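Local coordinates for protein pectate lyase (Cellvibrio cellulosa, PDB 1GXM) that cleaves polygalacturonate (pectate) by anti-beta-elimination, the piece in this model being the catalytic module of a larger polysaccharide lyase that probably also carries carbohydrate-binding modules, at residues Trp183-Gly187 with Val188-Trp192; Gly49-Lys52 with Asn53-Tyr56; Ala115-Phe119 with Tyr120-Gly124; Ser261-Ala264 with Thr265-Val269. All coordinates share one frame; numbering follows the deposited sequence. Where two conformers were deposited one is given.

Contact 2 (Gly49-Tyr56) comes first along the chain, then contact 3 (Ala115-Gly124), contact 1 (Trp183-Trp192) and contact 4 (Ser261-Val269). All four are turns or loops of the pectic acid lyase catalytic module, a largely helical fold whose helices are linked by short strands and long loops. Contacts 2 and 3 are neighbours, with centres 16 Å apart and nearest atoms about 4 Å apart; both border strand 69-70 through backbone bonds. Contact 1, a hairpin after helix 161-181, lies on the opposite side of the chain's centre from contact 2, 35 Å between centres. Contact 4 is in the hairpin 256-271, its centre about 30 to 35 Å from those of the others. Contacts 2 and 3 thus belong to one neighbourhood, while 1 and 4 are separate hairpins.

Contact 1. Residues Trp183-Gly187 with Val188-Trp192; sequences WKQNG and VLTVW
A tight beta hairpin, with a type I' turn from Gln185 to Val188, joins strands 184-185 and 188-189 just after helix 161-181. Gln185 and Val188 form its hydrogen-bonded pair: Gln185 N donates to Val188 O (2.8 Å), and Val188 N returns a bond to Gln185 O. Lys184 and Leu189 are the non-hydrogen-bonded pair behind it, where Lys184 CG touches Leu189 CD1 at 3.9 Å. The open end is bound more heavily. Trp183 N reaches Val191 O over 2.8 Å in an almost straight bond (172° at the hydrogen), while Trp183 O takes two donors from Thr190, N nearly in line with the carbonyl and OG1 from above its plane. The hydroxyl gets there because chi1 of 59° sets OG1 between Thr190 N and the carbonyl carbon. The same rotation turns the methyl CG2 onto Gln185 CB, 3.6 Å away. Beyond the hairpin, Gln185 OE1 accepts from Arg250 NH1, and Leu283 O receives both Trp183 NE1 and Gln185 NE2, tying the turn to the loop around Leu283. Thr190 OG1 also lies in the plane of the indole, at its edge, 3.5 Å from Trp183 CD1.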
loop_
_atom_site.group_PDB
_atom_site.type_symbol
_atom_site.label_atom_id
_atom_site.label_comp_id
_atom_site.label_asym_id
_atom_site.label_seq_id
_atom_site.Cartn_x
_atom_site.Cartn_y
_atom_site.Cartn_z
ATOM N N TRP A 183 -6.931 -13.841 -2.465
ATOM C CA TRP A 183 -7.548 -14.594 -3.544
ATOM C C TRP A 183 -7.215 -16.066 -3.491
ATOM O O TRP A 183 -6.062 -16.451 -3.381
ATOM C CB TRP A 183 -7.104 -14.024 -4.882
ATOM C CG TRP A 183 -7.687 -14.725 -6.038
ATOM C CD1 TRP A 183 -7.037 -15.558 -6.872
ATOM C CD2 TRP A 183 -9.035 -14.648 -6.500
ATOM N NE1 TRP A 183 -7.892 -16.026 -7.839
ATOM C CE2 TRP A 183 -9.125 -15.459 -7.646
ATOM C CE3 TRP A 183 -10.166 -13.929 -6.094
ATOM C CZ2 TRP A 183 -10.304 -15.607 -8.365
ATOM C CZ3 TRP A 183 -11.339 -14.087 -6.805
ATOM C CH2 TRP A 183 -11.395 -14.922 -7.927
ATOM N N LYS A 184 -8.257 -16.882 -3.592
ATOM C CA LYS A 184 -8.114 -18.325 -3.642
ATOM C C LYS A 184 -8.221 -18.704 -5.093
ATOM O O LYS A 184 -9.265 -18.586 -5.735
ATOM C CB LYS A 184 -9.174 -19.013 -2.806
ATOM C CG LYS A 184 -8.976 -18.801 -1.320
ATOM C CD LYS A 184 -10.201 -19.153 -0.432
ATOM C CE LYS A 184 -11.155 -20.161 -0.992
ATOM N NZ LYS A 184 -12.476 -20.107 -0.285
ATOM N N GLN A 185 -7.085 -19.129 -5.597
ATOM C CA GLN A 185 -6.906 -19.471 -6.982
ATOM C C GLN A 185 -7.089 -20.964 -7.075
ATOM O O GLN A 185 -6.187 -21.714 -6.735
ATOM C CB GLN A 185 -5.505 -19.088 -7.401
ATOM C CG GLN A 185 -5.243 -19.276 -8.874
ATOM C CD GLN A 185 -3.883 -18.793 -9.200
ATOM O OE1 GLN A 185 -2.904 -19.481 -8.885
ATOM N NE2 GLN A 185 -3.784 -17.593 -9.771
ATOM N N ASN A 186 -8.277 -21.372 -7.508
ATOM C CA ASN A 186 -8.636 -22.782 -7.636
ATOM C C ASN A 186 -8.279 -23.510 -6.355
ATOM O O ASN A 186 -7.631 -24.553 -6.346
ATOM C CB ASN A 186 -7.956 -23.379 -8.860
ATOM C CG ASN A 186 -8.304 -22.628 -10.125
ATOM O OD1 ASN A 186 -9.489 -22.388 -10.412
ATOM N ND2 ASN A 186 -7.278 -22.197 -10.865
ATOM N N GLY A 187 -8.688 -22.901 -5.257
ATOM C CA GLY A 187 -8.532 -23.496 -3.950
ATOM C C GLY A 187 -7.263 -23.142 -3.210
ATOM O O GLY A 187 -7.154 -23.510 -2.058
ATOM N N VAL A 188 -6.318 -22.452 -3.856
ATOM C CA VAL A 188 -4.998 -22.166 -3.283
ATOM C C VAL A 188 -4.895 -20.676 -2.934
ATOM O O VAL A 188 -5.151 -19.830 -3.765
ATOM C CB VAL A 188 -3.887 -22.494 -4.274
ATOM C CG1 VAL A 188 -2.504 -22.131 -3.729
ATOM C CG2 VAL A 188 -3.944 -23.984 -4.646
ATOM N N LEU A 189 -4.522 -20.359 -1.707
ATOM C CA LEU A 189 -4.405 -18.974 -1.284
ATOM C C LEU A 189 -3.229 -18.302 -1.994
ATOM O O LEU A 189 -2.134 -18.859 -2.028
ATOM C CB LEU A 189 -4.176 -18.918 0.218
ATOM C CG LEU A 189 -4.604 -17.706 0.985
ATOM C CD1 LEU A 189 -6.084 -17.319 0.763
ATOM C CD2 LEU A 189 -4.366 -17.999 2.481
ATOM N N THR A 190 -3.448 -17.103 -2.540
ATOM C CA THR A 190 -2.418 -16.388 -3.296
ATOM C C THR A 190 -2.221 -15.000 -2.730
ATOM O O THR A 190 -1.718 -14.866 -1.645
ATOM C CB THR A 190 -2.700 -16.388 -4.820
ATOM O OG1 THR A 190 -3.961 -15.782 -5.129
ATOM C CG2 THR A 190 -2.760 -17.836 -5.351
ATOM N N VAL A 191 -2.611 -13.967 -3.469
ATOM C CA VAL A 191 -2.347 -12.588 -3.077
ATOM C C VAL A 191 -3.590 -11.738 -3.344
ATOM O O VAL A 191 -4.703 -12.231 -3.188
ATOM C CB VAL A 191 -1.046 -12.040 -3.697
ATOM C CG1 VAL A 191 0.143 -12.788 -3.148
ATOM C CG2 VAL A 191 -1.066 -12.072 -5.226
ATOM N N TRP A 192 -3.404 -10.474 -3.707
ATOM C CA TRP A 192 -4.492 -9.534 -3.800
ATOM C C TRP A 192 -4.426 -8.804 -5.114
ATOM O O TRP A 192 -3.375 -8.646 -5.713
ATOM C CB TRP A 192 -4.423 -8.479 -2.665
ATOM C CG TRP A 192 -4.534 -9.104 -1.326
ATOM C CD1 TRP A 192 -5.663 -9.247 -0.588
ATOM C CD2 TRP A 192 -3.496 -9.765 -0.598
ATOM N NE1 TRP A 192 -5.391 -9.933 0.559
ATOM C CE2 TRP A 192 -4.067 -10.264 0.587
ATOM C CE3 TRP A 192 -2.131 -9.954 -0.813
ATOM C CZ2 TRP A 192 -3.330 -10.966 1.532
ATOM C CZ3 TRP A 192 -1.403 -10.644 0.108
ATOM C CH2 TRP A 192 -2.002 -11.170 1.262
#

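Contact 2. Residues Gly49-Lys52 with Asn53-Tyr56; sequences GWPK and NLDY
With chi1 near -60° at Tyr56 and -84° at Trp50, each ring leaves its backbone opposite the carbonyl carbon, and the two side chains cross at about a right angle where this loop between helix 37-42 and strand 69-70 doubles back. An inverse gamma turn centred on Asp55, with a weak bond from Tyr56 N to Leu54 O, helps turn the tyrosine back. The phenol oxygen leads: Tyr56 OH comes within 3.2 Å of Trp50 CD1, approaching the indole obliquely. A water sits inside the bend. It donates to Pro51 O (2.7 Å) and to Tyr56 OH, and accepts from Leu54 N at 3.0 Å, so one molecule joins three polar groups that do not bond to one another directly. Tyr56 OH is also hydrogen-bonded to Glu79 OE2, and Trp50 NE1 donates to Val40 O, which ties the two aromatic residues to helices 77-90 and 37-42. Beside the water, Leu54 CD1 rests on the proline ring, 3.9 Å from Pro51 CD.

At the outer bend, Lys52 and Asn53 run alongside each other. The extended lysine chain passes the amide, with Lys52 CE 3.6 Å from Asn53 ND2, and ends in a salt bridge to Asp72, while Asn53 OD1 bonds to Asn73. A second water links the ammonium and the amide nitrogen, accepting from Lys52 NZ at 2.7 Å and from Asn53 ND2 at 2.9 Å.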
loop_
_atom_site.group_PDB
_atom_site.type_symbol
_atom_site.label_atom_id
_atom_site.label_comp_id
_atom_site.label_asym_id
_atom_site.label_seq_id
_atom_site.Cartn_x
_atom_site.Cartn_y
_atom_site.Cartn_z
ATOM N N GLY A 49 -7.695 14.577 6.260
ATOM C CA GLY A 49 -6.892 14.020 5.184
ATOM C C GLY A 49 -6.189 15.111 4.402
ATOM O O GLY A 49 -6.474 16.298 4.550
ATOM N N TRP A 50 -5.302 14.697 3.519
ATOM C CA TRP A 50 -4.665 15.587 2.577
ATOM C C TRP A 50 -5.051 15.246 1.157
ATOM O O TRP A 50 -5.338 14.094 0.844
ATOM C CB TRP A 50 -3.150 15.496 2.630
ATOM C CG TRP A 50 -2.514 16.338 3.704
ATOM C CD1 TRP A 50 -1.896 17.519 3.524
ATOM C CD2 TRP A 50 -2.395 16.030 5.103
ATOM N NE1 TRP A 50 -1.414 17.988 4.719
ATOM C CE2 TRP A 50 -1.706 17.096 5.706
ATOM C CE3 TRP A 50 -2.829 14.976 5.912
ATOM C CZ2 TRP A 50 -1.418 17.124 7.056
ATOM C CZ3 TRP A 50 -2.507 14.998 7.251
ATOM C CH2 TRP A 50 -1.824 16.071 7.808
ATOM N N PRO A 51 -5.010 16.243 0.289
ATOM C CA PRO A 51 -5.136 15.988 -1.144
ATOM C C PRO A 51 -3.800 15.438 -1.620
ATOM O O PRO A 51 -2.785 15.555 -0.926
ATOM C CB PRO A 51 -5.403 17.378 -1.734
ATOM C CG PRO A 51 -5.483 18.294 -0.618
ATOM C CD PRO A 51 -4.782 17.671 0.561
ATOM N N LYS A 52 -3.782 14.842 -2.797
ATOM C CA LYS A 52 -2.524 14.337 -3.337
ATOM C C LYS A 52 -1.806 15.357 -4.205
ATOM O O LYS A 52 -2.382 16.374 -4.598
ATOM C CB LYS A 52 -2.727 13.050 -4.130
ATOM C CG LYS A 52 -3.588 13.204 -5.344
ATOM C CD LYS A 52 -3.578 11.948 -6.161
ATOM C CE LYS A 52 -4.417 12.061 -7.395
ATOM N NZ LYS A 52 -4.345 10.773 -8.145
ATOM N N ASN A 53 -0.537 15.069 -4.464
ATOM C CA ASN A 53 0.252 15.708 -5.521
ATOM C C ASN A 53 0.613 17.167 -5.263
ATOM O O ASN A 53 0.948 17.893 -6.192
ATOM C CB ASN A 53 -0.457 15.609 -6.883
ATOM C CG ASN A 53 -0.665 14.184 -7.345
ATOM O OD1 ASN A 53 -0.033 13.249 -6.857
ATOM N ND2 ASN A 53 -1.561 14.018 -8.305
ATOM N N LEU A 54 0.558 17.599 -4.013
ATOM C CA LEU A 54 0.998 18.951 -3.676
ATOM C C LEU A 54 2.520 18.989 -3.562
ATOM O O LEU A 54 3.123 18.120 -2.939
ATOM C CB LEU A 54 0.354 19.416 -2.374
ATOM C CG LEU A 54 -1.167 19.608 -2.480
ATOM C CD1 LEU A 54 -1.815 19.571 -1.106
ATOM C CD2 LEU A 54 -1.508 20.923 -3.199
ATOM N N ASP A 55 3.124 20.010 -4.164
ATOM C CA ASP A 55 4.582 20.149 -4.186
ATOM C C ASP A 55 5.038 20.936 -2.959
ATOM O O ASP A 55 5.326 22.125 -3.049
ATOM C CB ASP A 55 5.008 20.855 -5.478
ATOM C CG ASP A 55 6.512 20.789 -5.730
ATOM O OD1 ASP A 55 7.281 20.281 -4.873
ATOM O OD2 ASP A 55 7.014 21.263 -6.777
ATOM N N TYR A 56 5.113 20.263 -1.811
ATOM C CA TYR A 56 5.365 20.960 -0.545
ATOM C C TYR A 56 6.710 21.638 -0.493
ATOM O O TYR A 56 6.870 22.584 0.255
ATOM C CB TYR A 56 5.277 20.023 0.637
ATOM C CG TYR A 56 3.939 19.368 0.783
ATOM C CD1 TYR A 56 2.792 20.117 0.997
ATOM C CD2 TYR A 56 3.819 17.989 0.720
ATOM C CE1 TYR A 56 1.570 19.503 1.146
ATOM C CE2 TYR A 56 2.613 17.377 0.880
ATOM C CZ TYR A 56 1.484 18.128 1.080
ATOM O OH TYR A 56 0.271 17.513 1.221
HETATM O O HOH W 1 -0.203 16.343 -1.389
HETATM O O HOH W 2 -1.941 11.320 -9.344
#

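Contact 3. Residues Ala115-Phe119 with Tyr120-Gly124; sequences ALPQF and YPLKG
Pro117 begins the contact, its ring packed against two side chains of the following residues. Pro117 CB meets the methyl Leu122 CD2 at 3.6 Å, the two side chains crossing at about a right angle, while Pro117 CG lies farther off, 4.2 Å from Tyr120 CB. Helix 93-109 comes up to the same proline through Ser109, and Ser109 and Phe105 of that helix also touch Tyr120, so Pro117 and Tyr120 pack on helix 93-109 as well as on each other.

Gln118 points its side chain away from residues 120-124. Its backbone bonds to Ile71 and Ser127, and its carbonyl oxygen accepts from Thr70 OG1, which holds the segment to strand 69-70 and the residue after it. The short strand 119-120, between helices 93-109 and 136-148 in sequence, lies beside strand 69-70, with Tyr120 backbone-bonded to Gly69, and the cis peptide before Pro121 turns the chain away just beyond it.

Phe119 contributes its carbonyl to the turn. A water donates to Phe119 O (2.8 Å) and accepts from Lys123 N (2.9 Å), linking two residues four apart in sequence, which make no direct backbone bond. Leu122 CD2 approaches the same oxygen, 3.6 Å from Phe119 O. Chi1 of -61° sets the leucine's CG anti to its carbonyl carbon; CD1 continues the extended chain, and the other branch, CD2, turns back against both Pro117 CB and Phe119 O.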
loop_
_atom_site.group_PDB
_atom_site.type_symbol
_atom_site.label_atom_id
_atom_site.label_comp_id
_atom_site.label_asym_id
_atom_site.label_seq_id
_atom_site.Cartn_x
_atom_site.Cartn_y
_atom_site.Cartn_z
ATOM N N ALA A 115 -12.157 -2.313 4.940
ATOM C CA ALA A 115 -11.601 -1.733 3.729
ATOM C C ALA A 115 -11.323 -0.254 3.930
ATOM O O ALA A 115 -12.106 0.457 4.561
ATOM C CB ALA A 115 -12.568 -1.894 2.614
ATOM N N LEU A 116 -10.238 0.224 3.336
ATOM C CA LEU A 116 -9.953 1.652 3.229
ATOM C C LEU A 116 -10.060 2.086 1.782
ATOM O O LEU A 116 -9.412 1.505 0.912
ATOM C CB LEU A 116 -8.549 1.982 3.734
ATOM C CG LEU A 116 -8.298 1.621 5.203
ATOM C CD1 LEU A 116 -6.904 1.996 5.597
ATOM C CD2 LEU A 116 -9.237 2.357 6.083
ATOM N N PRO A 117 -10.851 3.114 1.517
ATOM C CA PRO A 117 -11.001 3.645 0.168
ATOM C C PRO A 117 -9.853 4.547 -0.194
ATOM O O PRO A 117 -9.095 5.011 0.643
ATOM C CB PRO A 117 -12.285 4.454 0.275
ATOM C CG PRO A 117 -12.254 4.967 1.662
ATOM C CD PRO A 117 -11.682 3.856 2.488
ATOM N N GLN A 118 -9.717 4.805 -1.478
ATOM C CA GLN A 118 -8.687 5.688 -1.972
ATOM C C GLN A 118 -8.932 7.147 -1.603
ATOM O O GLN A 118 -8.002 7.865 -1.304
ATOM C CB GLN A 118 -8.564 5.542 -3.475
ATOM C CG GLN A 118 -7.337 6.193 -4.049
ATOM C CD GLN A 118 -7.289 6.112 -5.567
ATOM O OE1 GLN A 118 -6.306 5.612 -6.151
ATOM N NE2 GLN A 118 -8.303 6.609 -6.204
ATOM N N PHE A 119 -10.176 7.576 -1.713
ATOM C CA PHE A 119 -10.598 8.920 -1.371
ATOM C C PHE A 119 -11.759 8.818 -0.406
ATOM O O PHE A 119 -12.626 7.951 -0.555
ATOM C CB PHE A 119 -11.090 9.690 -2.590
ATOM C CG PHE A 119 -10.011 10.240 -3.447
ATOM C CD1 PHE A 119 -9.353 9.421 -4.341
ATOM C CD2 PHE A 119 -9.675 11.569 -3.398
ATOM C CE1 PHE A 119 -8.372 9.915 -5.147
ATOM C CE2 PHE A 119 -8.692 12.069 -4.228
ATOM C CZ PHE A 119 -8.040 11.243 -5.086
ATOM N N TYR A 120 -11.815 9.759 0.527
ATOM C CA TYR A 120 -12.889 9.798 1.494
ATOM C C TYR A 120 -13.121 11.242 1.913
ATOM O O TYR A 120 -12.148 11.920 2.176
ATOM C CB TYR A 120 -12.526 8.982 2.721
ATOM C CG TYR A 120 -13.710 8.838 3.632
ATOM C CD1 TYR A 120 -14.723 7.936 3.339
ATOM C CD2 TYR A 120 -13.849 9.641 4.757
ATOM C CE1 TYR A 120 -15.843 7.817 4.150
ATOM C CE2 TYR A 120 -14.968 9.515 5.585
ATOM C CZ TYR A 120 -15.950 8.607 5.265
ATOM O OH TYR A 120 -17.049 8.481 6.082
ATOM N N PRO A 121 -14.366 11.731 2.043
ATOM C CA PRO A 121 -15.611 11.057 1.693
ATOM C C PRO A 121 -15.581 10.476 0.292
ATOM O O PRO A 121 -14.871 10.956 -0.591
ATOM C CB PRO A 121 -16.651 12.172 1.824
ATOM C CG PRO A 121 -16.077 12.985 2.924
ATOM C CD PRO A 121 -14.609 13.058 2.635
ATOM N N LEU A 122 -16.365 9.435 0.119
ATOM C CA LEU A 122 -16.378 8.686 -1.119
ATOM C C LEU A 122 -16.742 9.552 -2.290
ATOM O O LEU A 122 -17.681 10.349 -2.233
ATOM C CB LEU A 122 -17.343 7.518 -1.019
ATOM C CG LEU A 122 -17.012 6.517 0.070
ATOM C CD1 LEU A 122 -18.020 5.380 0.065
ATOM C CD2 LEU A 122 -15.573 5.991 -0.063
ATOM N N LYS A 123 -15.980 9.400 -3.359
ATOM C CA LYS A 123 -16.179 10.162 -4.576
ATOM C C LYS A 123 -16.897 9.378 -5.666
ATOM O O LYS A 123 -17.302 9.958 -6.675
ATOM C CB LYS A 123 -14.835 10.627 -5.086
ATOM C CG LYS A 123 -14.270 11.802 -4.313
ATOM C CD LYS A 123 -14.435 13.096 -5.137
ATOM C CE LYS A 123 -14.510 14.341 -4.298
ATOM N NZ LYS A 123 -15.894 14.761 -3.973
ATOM N N GLY A 124 -17.085 8.083 -5.449
ATOM C CA GLY A 124 -17.702 7.230 -6.441
ATOM C C GLY A 124 -16.659 6.648 -7.368
ATOM O O GLY A 124 -15.530 7.120 -7.468
HETATM O O HOH W 3 -13.820 7.534 -3.098
#

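Contact 4. Residues Ser261-Ala264 with Thr265-Val269; sequences SLAA and TNPIV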
loop_
_atom_site.group_PDB
_atom_site.type_symbol
_atom_site.label_atom_id
_atom_site.label_comp_id
_atom_site.label_asym_id
_atom_site.label_seq_id
_atom_site.Cartn_x
_atom_site.Cartn_y
_atom_site.Cartn_z
ATOM N N SER A 261 13.582 1.430 -19.821
ATOM C CA SER A 261 14.350 2.149 -20.855
ATOM C C SER A 261 14.205 1.526 -22.244
ATOM O O SER A 261 14.489 2.168 -23.267
ATOM C CB SER A 261 15.839 2.226 -20.488
ATOM O OG SER A 261 16.576 1.085 -20.918
ATOM N N LEU A 262 13.767 0.277 -22.285
ATOM C CA LEU A 262 13.611 -0.486 -23.500
ATOM C C LEU A 262 12.139 -0.603 -23.869
ATOM O O LEU A 262 11.799 -1.328 -24.776
ATOM C CB LEU A 262 14.242 -1.868 -23.355
ATOM C CG LEU A 262 15.720 -1.822 -22.919
ATOM C CD1 LEU A 262 16.303 -3.196 -22.782
ATOM C CD2 LEU A 262 16.546 -0.987 -23.878
ATOM N N ALA A 263 11.289 0.154 -23.181
ATOM C CA ALA A 263 9.846 0.020 -23.393
ATOM C C ALA A 263 9.330 0.434 -24.765
ATOM O O ALA A 263 8.239 0.032 -25.140
ATOM C CB ALA A 263 9.066 0.750 -22.294
ATOM N N ALA A 264 10.090 1.222 -25.513
ATOM C CA ALA A 264 9.651 1.661 -26.841
ATOM C C ALA A 264 9.178 0.473 -27.649
ATOM O O ALA A 264 8.203 0.571 -28.380
ATOM C CB ALA A 264 10.765 2.356 -27.596
ATOM N N THR A 265 9.879 -0.655 -27.549
ATOM C CA THR A 265 9.448 -1.830 -28.281
ATOM C C THR A 265 9.083 -2.966 -27.354
ATOM O O THR A 265 8.025 -3.546 -27.506
ATOM C CB THR A 265 10.462 -2.291 -29.346
ATOM O OG1 THR A 265 11.672 -2.690 -28.723
ATOM C CG2 THR A 265 10.889 -1.144 -30.288
ATOM N N ASN A 266 9.948 -3.296 -26.398
ATOM C CA ASN A 266 9.630 -4.356 -25.444
ATOM C C ASN A 266 10.546 -4.261 -24.237
ATOM O O ASN A 266 11.732 -4.542 -24.340
ATOM C CB ASN A 266 9.760 -5.736 -26.076
ATOM C CG ASN A 266 9.201 -6.828 -25.196
ATOM O OD1 ASN A 266 8.998 -6.620 -24.002
ATOM N ND2 ASN A 266 8.965 -8.001 -25.760
ATOM N N PRO A 267 10.004 -3.898 -23.079
ATOM C CA PRO A 267 10.811 -3.774 -21.862
ATOM C C PRO A 267 11.087 -5.087 -21.173
ATOM O O PRO A 267 11.835 -5.101 -20.195
ATOM C CB PRO A 267 9.937 -2.906 -20.972
ATOM C CG PRO A 267 8.548 -3.283 -21.348
ATOM C CD PRO A 267 8.584 -3.600 -22.814
ATOM N N ILE A 268 10.496 -6.172 -21.639
ATOM C CA ILE A 268 10.698 -7.463 -20.998
ATOM C C ILE A 268 11.822 -8.136 -21.734
ATOM O O ILE A 268 11.664 -8.605 -22.867
ATOM C CB ILE A 268 9.422 -8.300 -21.029
ATOM C CG1 ILE A 268 8.315 -7.568 -20.250
ATOM C CG2 ILE A 268 9.696 -9.700 -20.429
ATOM C CD1 ILE A 268 6.934 -8.161 -20.423
ATOM N N VAL A 269 12.977 -8.129 -21.098
ATOM C CA VAL A 269 14.198 -8.529 -21.784
ATOM C C VAL A 269 14.957 -9.585 -21.015
ATOM O O VAL A 269 14.866 -9.657 -19.807
ATOM C CB VAL A 269 15.111 -7.316 -22.046
ATOM C CG1 VAL A 269 14.389 -6.314 -22.917
ATOM C CG2 VAL A 269 15.595 -6.687 -20.763
#
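Ala263 and Pro267 make the close-packed side of this turn: Pro267 CB sits 3.8 Å from Ala263 CA and 4.0 Å from Ala263 CB, and both residues are buried. Ile301 and Tyr258 also pack on the proline. Toward the solvent side of this buried pair, Leu262 crosses Val269 at about a right angle, with the branch tip Leu262 CD1 3.7 Å from Val269 CG1. Chi1 of -55° holds Leu262 CG anti to its carbonyl carbon, and the straight chain beyond carries CD1 across to the valine.

The chain is the connection of a beta hairpin, running from strand 256-258 through a short 3-10 segment into strand 268-271, which pairs antiparallel with the first; Val269 is backbone-bonded to Thr257 and Pro267 to Asp259. At the entry to the second strand Asn266 forms an Asx turn: its OD1 accepts from Ile268 N at 2.8 Å, the donor standing above the plane of the amide carbonyl.

The outer bend, Ala264 and Thr265, is exposed and more loosely held. Leu262 O receives two weak bonds there, from Thr265 N at 3.4 Å and from Asn266 N at 3.2 Å, the latter well bent (135° at the hydrogen). Arg309 reaches the bend from outside, NE donating to Ala263 O and NH2 to Ala264 O.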